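Lactococcal phage P2 ORF15 (Lactococcus phage p2, PDB 2WZP) is probably the distal tail (Dit) protein, a structural component of the baseplate at the tip of the phage tail, where the virus attaches to its host cell. Local coordinates at residues M[166-171]-M[319-324]; M[170-175]-M[216-221]; M[229-234]-M[315-320]; M[236-241]-M[309-314]. All blocks are in the same frame, centred on the assembly; numbering follows the deposited sequence.

Interaction 1. Residues M[166-171]-M[319-324]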
loop_
_atom_site.group_PDB
_atom_site.type_symbol
_atom_site.label_atom_id
_atom_site.label_comp_id
_atom_site.label_asym_id
_atom_site.label_seq_id
_atom_site.Cartn_x
_atom_site.Cartn_y
_atom_site.Cartn_z
ATOM N N THR M 166 3.096 9.255 -43.599
ATOM C CA THR M 166 2.255 10.016 -44.499
ATOM C C THR M 166 2.586 9.475 -45.858
ATOM O O THR M 166 3.644 8.849 -46.039
ATOM C CB THR M 166 2.498 11.546 -44.449
ATOM O OG1 THR M 166 3.843 11.848 -44.783
ATOM C CG2 THR M 166 2.127 12.168 -43.128
ATOM N N TYR M 167 1.697 9.716 -46.817
ATOM C CA TYR M 167 1.948 9.286 -48.176
ATOM C C TYR M 167 2.299 10.475 -48.989
ATOM O O TYR M 167 1.750 11.568 -48.801
ATOM C CB TYR M 167 0.741 8.556 -48.778
ATOM C CG TYR M 167 0.610 7.104 -48.369
ATOM C CD1 TYR M 167 1.589 6.173 -48.710
ATOM C CD2 TYR M 167 -0.534 6.642 -47.716
ATOM C CE1 TYR M 167 1.474 4.834 -48.336
ATOM C CE2 TYR M 167 -0.685 5.294 -47.386
ATOM C CZ TYR M 167 0.333 4.397 -47.684
ATOM O OH TYR M 167 0.209 3.066 -47.393
ATOM N N GLU M 168 3.229 10.271 -49.902
ATOM C CA GLU M 168 3.644 11.296 -50.843
ATOM C C GLU M 168 3.562 10.685 -52.213
ATOM O O GLU M 168 4.178 9.652 -52.483
ATOM C CB GLU M 168 5.065 11.787 -50.533
ATOM C CG GLU M 168 5.524 12.941 -51.415
ATOM C CD GLU M 168 6.991 13.319 -51.320
ATOM O OE1 GLU M 168 7.360 14.355 -51.917
ATOM O OE2 GLU M 168 7.777 12.587 -50.667
ATOM N N ASN M 169 2.828 11.339 -53.090
ATOM C CA ASN M 169 2.670 10.909 -54.489
ATOM C C ASN M 169 3.575 11.733 -55.379
ATOM O O ASN M 169 3.565 12.954 -55.287
ATOM C CB ASN M 169 1.216 10.985 -54.898
ATOM C CG ASN M 169 0.414 9.864 -54.271
ATOM O OD1 ASN M 169 0.152 8.851 -54.906
ATOM N ND2 ASN M 169 0.093 9.957 -52.980
ATOM N N LEU M 170 4.471 11.060 -56.110
ATOM C CA LEU M 170 5.450 11.671 -57.010
ATOM C C LEU M 170 5.446 10.988 -58.371
ATOM O O LEU M 170 5.436 9.757 -58.459
ATOM C CB LEU M 170 6.873 11.560 -56.444
ATOM C CG LEU M 170 7.235 12.272 -55.143
ATOM C CD1 LEU M 170 8.679 12.032 -54.806
ATOM C CD2 LEU M 170 7.000 13.772 -55.247
ATOM N N THR M 171 5.499 11.794 -59.427
ATOM C CA THR M 171 5.571 11.354 -60.817
ATOM C C THR M 171 6.941 11.735 -61.379
ATOM O O THR M 171 7.391 12.868 -61.194
ATOM C CB THR M 171 4.474 12.026 -61.658
ATOM O OG1 THR M 171 3.214 11.857 -61.026
ATOM C CG2 THR M 171 4.411 11.476 -63.063
ATOM N N ILE M 319 5.049 7.048 -51.930
ATOM C CA ILE M 319 6.093 6.896 -50.917
ATOM C C ILE M 319 5.524 6.966 -49.543
ATOM O O ILE M 319 4.690 7.826 -49.267
ATOM C CB ILE M 319 7.196 7.934 -51.159
ATOM C CG1 ILE M 319 7.838 7.716 -52.550
ATOM C CG2 ILE M 319 8.239 7.906 -50.059
ATOM C CD1 ILE M 319 7.876 8.854 -53.353
ATOM N N LYS M 320 5.966 6.032 -48.678
ATOM C CA LYS M 320 5.543 5.973 -47.297
ATOM C C LYS M 320 6.623 6.685 -46.507
ATOM O O LYS M 320 7.652 6.090 -46.172
ATOM C CB LYS M 320 5.317 4.524 -46.844
ATOM C CG LYS M 320 4.351 4.441 -45.689
ATOM C CD LYS M 320 4.399 3.091 -44.995
ATOM C CE LYS M 320 3.143 2.260 -45.119
ATOM N NZ LYS M 320 3.339 0.949 -44.465
ATOM N N ARG M 321 6.414 7.999 -46.269
ATOM C CA ARG M 321 7.351 8.863 -45.526
ATOM C C ARG M 321 7.412 8.461 -44.057
ATOM O O ARG M 321 6.441 7.936 -43.560
ATOM C CB ARG M 321 6.969 10.333 -45.694
ATOM C CG ARG M 321 6.994 10.778 -47.157
ATOM C CD ARG M 321 6.839 12.252 -47.358
ATOM N NE ARG M 321 7.818 13.077 -46.671
ATOM C CZ ARG M 321 8.520 14.039 -47.254
ATOM N NH1 ARG M 321 9.368 14.770 -46.544
ATOM N NH2 ARG M 321 8.357 14.303 -48.547
ATOM N N LYS M 322 8.547 8.657 -43.379
ATOM C CA LYS M 322 8.787 8.175 -42.017
ATOM C C LYS M 322 9.114 9.282 -41.026
ATOM O O LYS M 322 9.860 10.201 -41.355
ATOM C CB LYS M 322 9.938 7.136 -42.078
ATOM C CG LYS M 322 10.461 6.544 -40.753
ATOM C CD LYS M 322 11.456 5.450 -41.038
ATOM C CE LYS M 322 11.760 4.556 -39.879
ATOM N NZ LYS M 322 12.962 4.999 -39.163
ATOM N N ALA M 323 8.599 9.154 -39.788
ATOM C CA ALA M 323 8.860 10.024 -38.649
ATOM C C ALA M 323 8.753 9.145 -37.425
ATOM O O ALA M 323 7.670 8.652 -37.147
ATOM C CB ALA M 323 7.840 11.142 -38.596
ATOM N N ASP M 324 9.858 8.895 -36.714
ATOM C CA ASP M 324 9.823 8.010 -35.535
ATOM C C ASP M 324 9.046 8.641 -34.364
ATOM O O ASP M 324 8.469 7.920 -33.529
ATOM C CB ASP M 324 11.260 7.638 -35.065
ATOM C CG ASP M 324 12.154 6.947 -36.071
ATOM O OD1 ASP M 324 13.381 7.176 -36.019
ATOM O OD2 ASP M 324 11.637 6.109 -36.854
#
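Glu168 and Ile319 form an antiparallel hydrogen-bonded pair, and the tight part of this contact is built around them. Glu168 N donates to Ile319 O over 2.9 Å, and Ile319 N returns an almost straight bond to Glu168 O (2.8 Å, N-H...O 171°). On the same side of the sheet Leu170 CD1 meets Ile319 CD1 at 3.6 Å, and Trp218 also touches both side chains. The next pair, Tyr167 with Lys320, turns to the other face. Its side chains run alongside each other in the same direction, Tyr167 OH ending 3.8 Å from Lys320 CE, while Lys320 NZ goes on to a salt bridge with Asp134. These strands, 165-173 and 312-322, are neighbours in the larger sheet of the C-terminal Dit domain, a beta sandwich consistent with the galectin-like fold of the family, and 165-173 forms the sheet's edge within the chain. Toward the partly exposed end the grip loosens. Glu168, extended with CG anti to the backbone N (chi1 -175°), reaches Arg321, whose chain bends at chi3. The resulting salt bridge, Glu168 OE2 to Arg321 NH2 at 2.8 Å, is bent and counts as a weak hydrogen bond; carboxylate and guanidinium planes are turned 48° apart.

Interaction 2. Residues M[170-175]-M[216-221]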
loop_
_atom_site.group_PDB
_atom_site.type_symbol
_atom_site.label_atom_id
_atom_site.label_comp_id
_atom_site.label_asym_id
_atom_site.label_seq_id
_atom_site.Cartn_x
_atom_site.Cartn_y
_atom_site.Cartn_z
ATOM N N LEU M 170 4.471 11.060 -56.110
ATOM C CA LEU M 170 5.450 11.671 -57.010
ATOM C C LEU M 170 5.446 10.988 -58.371
ATOM O O LEU M 170 5.436 9.757 -58.459
ATOM C CB LEU M 170 6.873 11.560 -56.444
ATOM C CG LEU M 170 7.235 12.272 -55.143
ATOM C CD1 LEU M 170 8.679 12.032 -54.806
ATOM C CD2 LEU M 170 7.000 13.772 -55.247
ATOM N N THR M 171 5.499 11.794 -59.427
ATOM C CA THR M 171 5.571 11.354 -60.817
ATOM C C THR M 171 6.941 11.735 -61.379
ATOM O O THR M 171 7.391 12.868 -61.194
ATOM C CB THR M 171 4.474 12.026 -61.658
ATOM O OG1 THR M 171 3.214 11.857 -61.026
ATOM C CG2 THR M 171 4.411 11.476 -63.063
ATOM N N PHE M 172 7.591 10.788 -62.063
ATOM C CA PHE M 172 8.872 10.996 -62.724
ATOM C C PHE M 172 8.649 10.764 -64.210
ATOM O O PHE M 172 8.063 9.748 -64.580
ATOM C CB PHE M 172 9.936 10.062 -62.150
ATOM C CG PHE M 172 9.885 9.975 -60.649
ATOM C CD1 PHE M 172 10.348 11.023 -59.859
ATOM C CD2 PHE M 172 9.397 8.833 -60.020
ATOM C CE1 PHE M 172 10.283 10.947 -58.465
ATOM C CE2 PHE M 172 9.366 8.740 -58.631
ATOM C CZ PHE M 172 9.795 9.805 -57.858
ATOM N N ASP M 173 9.027 11.746 -65.042
ATOM C CA ASP M 173 8.845 11.695 -66.489
ATOM C C ASP M 173 10.175 11.863 -67.200
ATOM O O ASP M 173 10.885 12.829 -66.941
ATOM C CB ASP M 173 7.907 12.822 -66.942
ATOM C CG ASP M 173 6.438 12.499 -66.848
ATOM O OD1 ASP M 173 5.891 11.944 -67.824
ATOM O OD2 ASP M 173 5.811 12.899 -65.847
ATOM N N LYS M 174 10.479 10.969 -68.136
ATOM C CA LYS M 174 11.698 11.063 -68.909
ATOM C C LYS M 174 11.450 11.976 -70.130
ATOM O O LYS M 174 10.870 11.563 -71.139
ATOM C CB LYS M 174 12.246 9.677 -69.275
ATOM C CG LYS M 174 13.677 9.692 -69.798
ATOM C CD LYS M 174 14.727 9.914 -68.719
ATOM C CE LYS M 174 16.047 10.111 -69.436
ATOM N NZ LYS M 174 17.219 9.910 -68.534
ATOM N N ILE M 175 11.832 13.250 -69.971
ATOM C CA ILE M 175 11.689 14.308 -70.957
ATOM C C ILE M 175 13.059 14.563 -71.556
ATOM O O ILE M 175 14.057 14.688 -70.831
ATOM C CB ILE M 175 11.100 15.616 -70.328
ATOM C CG1 ILE M 175 9.895 15.384 -69.371
ATOM C CG2 ILE M 175 10.813 16.690 -71.391
ATOM C CD1 ILE M 175 8.598 14.870 -69.987
ATOM N N SER M 216 12.681 13.409 -64.141
ATOM C CA SER M 216 12.566 11.947 -64.124
ATOM C C SER M 216 13.184 11.383 -62.837
ATOM O O SER M 216 13.261 10.174 -62.678
ATOM C CB SER M 216 13.299 11.359 -65.327
ATOM O OG SER M 216 14.703 11.513 -65.179
ATOM N N ARG M 217 13.641 12.251 -61.946
ATOM C CA ARG M 217 14.356 11.876 -60.740
ATOM C C ARG M 217 13.664 12.212 -59.455
ATOM O O ARG M 217 12.964 13.216 -59.354
ATOM C CB ARG M 217 15.717 12.550 -60.720
ATOM C CG ARG M 217 16.679 12.078 -61.801
ATOM C CD ARG M 217 18.093 12.400 -61.408
ATOM N NE ARG M 217 18.211 13.777 -60.960
ATOM C CZ ARG M 217 18.670 14.751 -61.730
ATOM N NH1 ARG M 217 19.080 14.491 -62.968
ATOM N NH2 ARG M 217 18.734 15.991 -61.272
ATOM N N TRP M 218 13.949 11.400 -58.449
ATOM C CA TRP M 218 13.501 11.575 -57.085
ATOM C C TRP M 218 14.680 12.141 -56.330
ATOM O O TRP M 218 15.740 11.525 -56.294
ATOM C CB TRP M 218 13.092 10.220 -56.490
ATOM C CG TRP M 218 12.533 10.255 -55.100
ATOM C CD1 TRP M 218 12.209 11.358 -54.359
ATOM C CD2 TRP M 218 12.195 9.116 -54.293
ATOM N NE1 TRP M 218 11.734 10.975 -53.125
ATOM C CE2 TRP M 218 11.712 9.603 -53.061
ATOM C CE3 TRP M 218 12.270 7.720 -54.488
ATOM C CZ2 TRP M 218 11.324 8.747 -52.021
ATOM C CZ3 TRP M 218 11.856 6.872 -53.465
ATOM C CH2 TRP M 218 11.397 7.384 -52.249
ATOM N N ASP M 219 14.503 13.327 -55.750
ATOM C CA ASP M 219 15.524 13.974 -54.935
ATOM C C ASP M 219 15.216 13.573 -53.490
ATOM O O ASP M 219 14.254 14.066 -52.876
ATOM C CB ASP M 219 15.514 15.491 -55.159
ATOM C CG ASP M 219 16.491 16.267 -54.308
ATOM O OD1 ASP M 219 17.634 15.780 -54.111
ATOM O OD2 ASP M 219 16.128 17.370 -53.858
ATOM N N ILE M 220 15.962 12.571 -53.005
ATOM C CA ILE M 220 15.733 11.994 -51.694
ATOM C C ILE M 220 16.444 12.803 -50.628
ATOM O O ILE M 220 17.675 12.871 -50.623
ATOM C CB ILE M 220 16.057 10.483 -51.684
ATOM C CG1 ILE M 220 15.286 9.762 -52.805
ATOM C CG2 ILE M 220 15.763 9.854 -50.302
ATOM C CD1 ILE M 220 16.012 8.623 -53.417
ATOM N N LYS M 221 15.657 13.457 -49.748
ATOM C CA LYS M 221 16.159 14.313 -48.675
ATOM C C LYS M 221 15.734 13.803 -47.302
ATOM O O LYS M 221 16.320 14.208 -46.297
ATOM C CB LYS M 221 15.699 15.778 -48.869
ATOM C CG LYS M 221 15.788 16.328 -50.299
ATOM C CD LYS M 221 16.691 17.570 -50.493
ATOM C CE LYS M 221 18.197 17.323 -50.571
ATOM N NZ LYS M 221 18.628 16.358 -51.619
#
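This is an apolar packing contact without a hydrogen bond between its segments, made where the edge strand 165-173 of the six-stranded sheet passes beside 218-220, the outermost strand of the four-stranded sheet within the chain, and the loop leading into it, along one margin of the C-terminal beta sandwich. The evidence lies in three side chains, Leu170, Phe172 and Trp218. Leu170 CD1 sits over the five-membered ring of Trp218, 3.9 Å from that ring's centroid and 28° off the normal, which qualifies as a CH-pi contact. Ile220 CG1 also lies over a face of the indole, above the ring centre. With CG of Trp218 anti to the backbone N (chi1 -177°), the indole is carried to the methyl of Leu170. Closer to the backbone, Trp218 CB meets Phe172 CE1 at 3.5 Å. The two aromatic rings themselves are set obliquely, their planes 31° apart, in neither a stack nor an edge-to-face pair. Nearer the root of Phe172 the neighbours become backbone: its CB lies 3.4 Å from Ser216 O, and its CD1 is 3.5 Å from Arg217 O. Ser216 brings CB to within 3.3 Å of Asp173 O, while its hydroxyl OG is hydrogen-bonded to Asp213 O and Lys174 NZ forms a salt bridge with the carboxylate of the same Asp213. Around this core Phe317 of strand 312-322 meets Phe172 edge-to-face, Met307 of strand 305-310 touches Phe172 and Trp218, and Phe244 of strand 240-246 packs on Trp218.

Interaction 3. Residues M[229-234]-M[315-320]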
loop_
_atom_site.group_PDB
_atom_site.type_symbol
_atom_site.label_atom_id
_atom_site.label_comp_id
_atom_site.label_asym_id
_atom_site.label_seq_id
_atom_site.Cartn_x
_atom_site.Cartn_y
_atom_site.Cartn_z
ATOM N N GLY M 229 5.465 1.740 -56.577
ATOM C CA GLY M 229 5.487 2.421 -57.864
ATOM C C GLY M 229 5.005 1.614 -59.038
ATOM O O GLY M 229 5.003 0.376 -58.995
ATOM N N ILE M 230 4.577 2.344 -60.086
ATOM C CA ILE M 230 4.127 1.847 -61.395
ATOM C C ILE M 230 5.147 2.374 -62.364
ATOM O O ILE M 230 5.293 3.585 -62.483
ATOM C CB ILE M 230 2.681 2.274 -61.755
ATOM C CG1 ILE M 230 1.694 1.700 -60.713
ATOM C CG2 ILE M 230 2.309 1.875 -63.196
ATOM C CD1 ILE M 230 0.624 0.768 -61.212
ATOM N N LEU M 231 5.911 1.458 -62.978
ATOM C CA LEU M 231 6.996 1.740 -63.905
ATOM C C LEU M 231 6.536 1.464 -65.321
ATOM O O LEU M 231 5.949 0.415 -65.579
ATOM C CB LEU M 231 8.242 0.877 -63.573
ATOM C CG LEU M 231 8.663 0.686 -62.082
ATOM C CD1 LEU M 231 9.866 -0.234 -61.974
ATOM C CD2 LEU M 231 9.006 1.989 -61.417
ATOM N N TYR M 232 6.783 2.422 -66.249
ATOM C CA TYR M 232 6.439 2.271 -67.667
ATOM C C TYR M 232 7.722 2.109 -68.511
ATOM O O TYR M 232 8.388 3.109 -68.828
ATOM C CB TYR M 232 5.528 3.417 -68.175
ATOM C CG TYR M 232 4.174 3.481 -67.490
ATOM C CD1 TYR M 232 3.106 2.706 -67.937
ATOM C CD2 TYR M 232 3.963 4.310 -66.390
ATOM C CE1 TYR M 232 1.855 2.774 -67.326
ATOM C CE2 TYR M 232 2.718 4.382 -65.766
ATOM C CZ TYR M 232 1.660 3.630 -66.256
ATOM O OH TYR M 232 0.433 3.672 -65.646
ATOM N N PRO M 233 8.092 0.847 -68.865
ATOM C CA PRO M 233 9.316 0.640 -69.684
ATOM C C PRO M 233 9.282 1.322 -71.052
ATOM O O PRO M 233 8.208 1.569 -71.606
ATOM C CB PRO M 233 9.449 -0.885 -69.788
ATOM C CG PRO M 233 8.467 -1.462 -68.778
ATOM C CD PRO M 233 7.410 -0.433 -68.555
ATOM N N LYS M 234 10.460 1.695 -71.559
ATOM C CA LYS M 234 10.583 2.406 -72.828
ATOM C C LYS M 234 10.920 1.480 -73.988
ATOM O O LYS M 234 10.087 1.303 -74.876
ATOM C CB LYS M 234 11.597 3.570 -72.709
ATOM C CG LYS M 234 11.485 4.626 -73.798
ATOM C CD LYS M 234 12.280 5.861 -73.453
ATOM C CE LYS M 234 11.828 7.081 -74.227
ATOM N NZ LYS M 234 11.534 8.236 -73.311
ATOM N N ALA M 315 7.304 6.917 -64.342
ATOM C CA ALA M 315 7.153 6.158 -63.098
ATOM C C ALA M 315 6.259 6.967 -62.171
ATOM O O ALA M 315 6.398 8.191 -62.079
ATOM C CB ALA M 315 8.502 5.910 -62.437
ATOM N N GLU M 316 5.311 6.299 -61.517
ATOM C CA GLU M 316 4.389 6.925 -60.578
ATOM C C GLU M 316 4.610 6.226 -59.256
ATOM O O GLU M 316 4.422 5.017 -59.155
ATOM C CB GLU M 316 2.936 6.760 -61.054
ATOM C CG GLU M 316 2.632 7.531 -62.325
ATOM C CD GLU M 316 1.957 8.877 -62.169
ATOM O OE1 GLU M 316 1.237 9.291 -63.106
ATOM O OE2 GLU M 316 2.138 9.515 -61.109
ATOM N N PHE M 317 5.056 6.993 -58.267
ATOM C CA PHE M 317 5.351 6.519 -56.917
ATOM C C PHE M 317 4.340 6.975 -55.865
ATOM O O PHE M 317 3.739 8.049 -55.978
ATOM C CB PHE M 317 6.765 6.981 -56.518
ATOM C CG PHE M 317 7.908 6.061 -56.883
ATOM C CD1 PHE M 317 8.941 5.826 -55.987
ATOM C CD2 PHE M 317 7.956 5.437 -58.125
ATOM C CE1 PHE M 317 10.007 5.003 -56.329
ATOM C CE2 PHE M 317 9.001 4.579 -58.452
ATOM C CZ PHE M 317 10.011 4.356 -57.544
ATOM N N LYS M 318 4.183 6.147 -54.830
ATOM C CA LYS M 318 3.435 6.399 -53.596
ATOM C C LYS M 318 4.416 6.029 -52.500
ATOM O O LYS M 318 4.706 4.848 -52.293
ATOM C CB LYS M 318 2.148 5.579 -53.512
ATOM C CG LYS M 318 1.223 6.039 -52.400
ATOM C CD LYS M 318 0.037 5.112 -52.269
ATOM C CE LYS M 318 -0.923 5.666 -51.265
ATOM N NZ LYS M 318 -2.115 4.812 -51.084
ATOM N N ILE M 319 5.049 7.048 -51.930
ATOM C CA ILE M 319 6.093 6.896 -50.917
ATOM C C ILE M 319 5.524 6.966 -49.543
ATOM O O ILE M 319 4.690 7.826 -49.267
ATOM C CB ILE M 319 7.196 7.934 -51.159
ATOM C CG1 ILE M 319 7.838 7.716 -52.550
ATOM C CG2 ILE M 319 8.239 7.906 -50.059
ATOM C CD1 ILE M 319 7.876 8.854 -53.353
ATOM N N LYS M 320 5.966 6.032 -48.678
ATOM C CA LYS M 320 5.543 5.973 -47.297
ATOM C C LYS M 320 6.623 6.685 -46.507
ATOM O O LYS M 320 7.652 6.090 -46.172
ATOM C CB LYS M 320 5.317 4.524 -46.844
ATOM C CG LYS M 320 4.351 4.441 -45.689
ATOM C CD LYS M 320 4.399 3.091 -44.995
ATOM C CE LYS M 320 3.143 2.260 -45.119
ATOM N NZ LYS M 320 3.339 0.949 -44.465
#
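A reciprocal pair of backbone hydrogen bonds joins Ile230 and Glu316: Ile230 N donates to Glu316 O at 2.8 Å, and Glu316 N donates to Ile230 O at 2.9 Å. Both are close to straight. They mark a hydrogen-bonded pair of antiparallel strands, 224-233 and 312-322, in the interior of the six-stranded sheet of the C-terminal Dit domain, whose two-sheet architecture is consistent with a galectin-like beta sandwich. The short strand axes run 171° apart, a nearly exact antiparallel course. Two CA-H...O contacts support the same register from the flanking non-hydrogen-bonded pairs, Gly229 with Phe317 and Leu231 with Ala315; in one of them Ala315 CA approaches Ile230 O to 3.2 Å. Beyond the backbone the faces differ. Ile230 and Glu316 share one, but their side chains diverge: Ile230 packs on Tyr265 and Leu267 of the next strand, and Glu316 OE2 takes a hydrogen bond with Thr171 OG1. This face also meets the chain of another protein in the assembly, whose backbone packs on both residues. The face with Leu231, Ala315 and Phe317 is apolar and buried. The first torsion of Leu231 (chi1 -42°) sets CG beside the backbone N, and the end of the side chain comes nearer the facing strand, with CD2 4.1 Å from Ala315 CB. Phe317 also touches the ring of Phe227. Gly229 has no side chain, and Phe317 CD2 lies 3.9 Å from its CA. The same leucine methyl, Leu231 CD2, reaches the edge of the Phe317 ring at CE2, 3.9 Å away.

Interaction 4. Residues M[236-241]-M[309-314]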
loop_
_atom_site.group_PDB
_atom_site.type_symbol
_atom_site.label_atom_id
_atom_site.label_comp_id
_atom_site.label_asym_id
_atom_site.label_seq_id
_atom_site.Cartn_x
_atom_site.Cartn_y
_atom_site.Cartn_z
ATOM N N PRO M 236 12.100 -2.117 -75.859
ATOM C CA PRO M 236 11.940 -3.561 -75.664
ATOM C C PRO M 236 13.297 -4.268 -75.757
ATOM O O PRO M 236 14.214 -3.774 -76.413
ATOM C CB PRO M 236 11.008 -3.967 -76.827
ATOM C CG PRO M 236 10.708 -2.698 -77.602
ATOM C CD PRO M 236 11.790 -1.744 -77.253
ATOM N N LYS M 237 13.413 -5.465 -75.167
ATOM C CA LYS M 237 14.646 -6.280 -75.201
ATOM C C LYS M 237 15.748 -5.627 -74.342
ATOM O O LYS M 237 16.932 -5.948 -74.507
ATOM C CB LYS M 237 15.187 -6.479 -76.670
ATOM C CG LYS M 237 14.221 -7.012 -77.733
ATOM C CD LYS M 237 14.916 -7.108 -79.094
ATOM C CE LYS M 237 13.933 -7.244 -80.235
ATOM N NZ LYS M 237 14.572 -7.000 -81.560
ATOM N N THR M 238 15.361 -4.703 -73.447
ATOM C CA THR M 238 16.282 -3.949 -72.598
ATOM C C THR M 238 15.779 -3.998 -71.149
ATOM O O THR M 238 14.594 -3.734 -70.926
ATOM C CB THR M 238 16.370 -2.494 -73.127
ATOM O OG1 THR M 238 16.642 -2.535 -74.518
ATOM C CG2 THR M 238 17.427 -1.636 -72.417
ATOM N N PRO M 239 16.654 -4.269 -70.151
ATOM C CA PRO M 239 16.201 -4.227 -68.753
ATOM C C PRO M 239 15.678 -2.863 -68.327
ATOM O O PRO M 239 16.133 -1.828 -68.817
ATOM C CB PRO M 239 17.447 -4.626 -67.945
ATOM C CG PRO M 239 18.558 -4.529 -68.828
ATOM C CD PRO M 239 18.083 -4.631 -70.234
ATOM N N ALA M 240 14.686 -2.880 -67.448
ATOM C CA ALA M 240 14.019 -1.694 -66.927
ATOM C C ALA M 240 13.858 -1.769 -65.410
ATOM O O ALA M 240 13.761 -2.855 -64.819
ATOM C CB ALA M 240 12.657 -1.535 -67.576
ATOM N N GLY M 241 13.837 -0.600 -64.802
ATOM C CA GLY M 241 13.633 -0.455 -63.378
ATOM C C GLY M 241 14.061 0.913 -62.930
ATOM O O GLY M 241 13.932 1.877 -63.682
ATOM N N LEU M 309 15.629 6.671 -63.242
ATOM C CA LEU M 309 14.868 5.650 -63.939
ATOM C C LEU M 309 15.832 4.863 -64.830
ATOM O O LEU M 309 16.863 5.394 -65.242
ATOM C CB LEU M 309 13.787 6.291 -64.818
ATOM C CG LEU M 309 12.814 7.290 -64.200
ATOM C CD1 LEU M 309 11.789 7.757 -65.243
ATOM C CD2 LEU M 309 12.119 6.723 -62.963
ATOM N N ILE M 310 15.534 3.593 -65.085
ATOM C CA ILE M 310 16.318 2.767 -66.000
ATOM C C ILE M 310 15.358 2.310 -67.076
ATOM O O ILE M 310 14.448 1.516 -66.795
ATOM C CB ILE M 310 17.097 1.590 -65.358
ATOM C CG1 ILE M 310 18.154 2.117 -64.360
ATOM C CG2 ILE M 310 17.736 0.708 -66.478
ATOM C CD1 ILE M 310 18.608 1.203 -63.480
ATOM N N ASN M 311 15.527 2.869 -68.291
ATOM C CA ASN M 311 14.738 2.544 -69.466
ATOM C C ASN M 311 13.237 2.678 -69.215
ATOM O O ASN M 311 12.462 1.805 -69.589
ATOM C CB ASN M 311 15.142 1.168 -70.019
ATOM C CG ASN M 311 14.439 0.772 -71.261
ATOM O OD1 ASN M 311 14.085 1.614 -72.080
ATOM N ND2 ASN M 311 14.156 -0.511 -71.391
ATOM N N LEU M 312 12.825 3.795 -68.588
ATOM C CA LEU M 312 11.406 4.052 -68.324
ATOM C C LEU M 312 11.022 5.353 -68.949
ATOM O O LEU M 312 11.804 6.315 -68.912
ATOM C CB LEU M 312 11.052 4.109 -66.819
ATOM C CG LEU M 312 11.481 2.956 -65.902
ATOM C CD1 LEU M 312 11.076 3.249 -64.474
ATOM C CD2 LEU M 312 10.859 1.628 -66.347
ATOM N N SER M 313 9.794 5.417 -69.473
ATOM C CA SER M 313 9.301 6.661 -70.018
ATOM C C SER M 313 8.707 7.506 -68.886
ATOM O O SER M 313 8.760 8.727 -68.927
ATOM C CB SER M 313 8.276 6.392 -71.109
ATOM O OG SER M 313 7.197 5.618 -70.617
ATOM N N LYS M 314 8.163 6.842 -67.864
ATOM C CA LYS M 314 7.472 7.426 -66.720
ATOM C C LYS M 314 7.462 6.410 -65.571
ATOM O O LYS M 314 7.575 5.199 -65.805
ATOM C CB LYS M 314 6.013 7.731 -67.151
ATOM C CG LYS M 314 5.225 8.692 -66.258
ATOM C CD LYS M 314 3.762 8.790 -66.701
ATOM C CE LYS M 314 3.162 10.153 -66.436
ATOM N NZ LYS M 314 1.679 10.166 -66.603
#
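Gly241 and Ile310 face each other as an antiparallel hydrogen-bonded pair, with Gly241 N donating to Ile310 O at 3.0 Å and Ile310 N to Gly241 O at 2.7 Å. The pair lies where strands 240-246 and 305-310 of the four-stranded sheet adjoin, at the end of the C-terminal beta sandwich. Just beyond it the chain turns a corner at Ser313 and passes into strand 312-322 of the other sheet. Asn311 adopts a left-handed backbone conformation (phi 54°, psi 47°) at the start of this crossing. Side chains close the corner from both segments. Leu312 turns its end toward 240-241, its CD1 3.3 Å from Gly241 O, while its other methyl, CD2, packs on Ala240 CB at 3.8 Å; Leu231 and Val242 flank Leu312 as well. Ile310 CG2 comes to 3.8 Å from Pro239 O. Asn311 lies across the loop that leads into strand 240-246, its side chain crossing that of Thr238 at about a right angle. Its carboxamide oxygen, OD1, accepts a hydrogen bond from Leu235 N, and its backbone bonds to Lys234, which pins the loop to the corner by two different groups of one residue. CG anti to the backbone N places the amide beside the loop, where Asn311 CB stands 3.4 Å from Pro239 O. The amide nitrogen completes the link: Asn311 ND2 gives a weak, bent hydrogen bond to Thr238 O at 3.3 Å.

Overall arrangement
From the N-terminal side, strand 165-173 opens two contacts at once. Interaction 2 closes first, when the chain returns at 216-221 after a long, mostly irregular excursion; interaction 1 closes last, near the C terminus, and its span takes in nearly everything between. After interaction 2 is complete, 229-234 opens interaction 3 and 236-241 opens interaction 4. They close in reverse order, 309-314 before 315-320, so the loop of interaction 4 lies wholly within that of interaction 3. Interactions 1 and 3 share Ile319 and Lys320, placing strand 312-322 between 165-173 and 224-233 in one sheet. Interaction 2 packs this sheet against the four-stranded one; interaction 4 pairs two strands of the latter where the chain turns into 312-322.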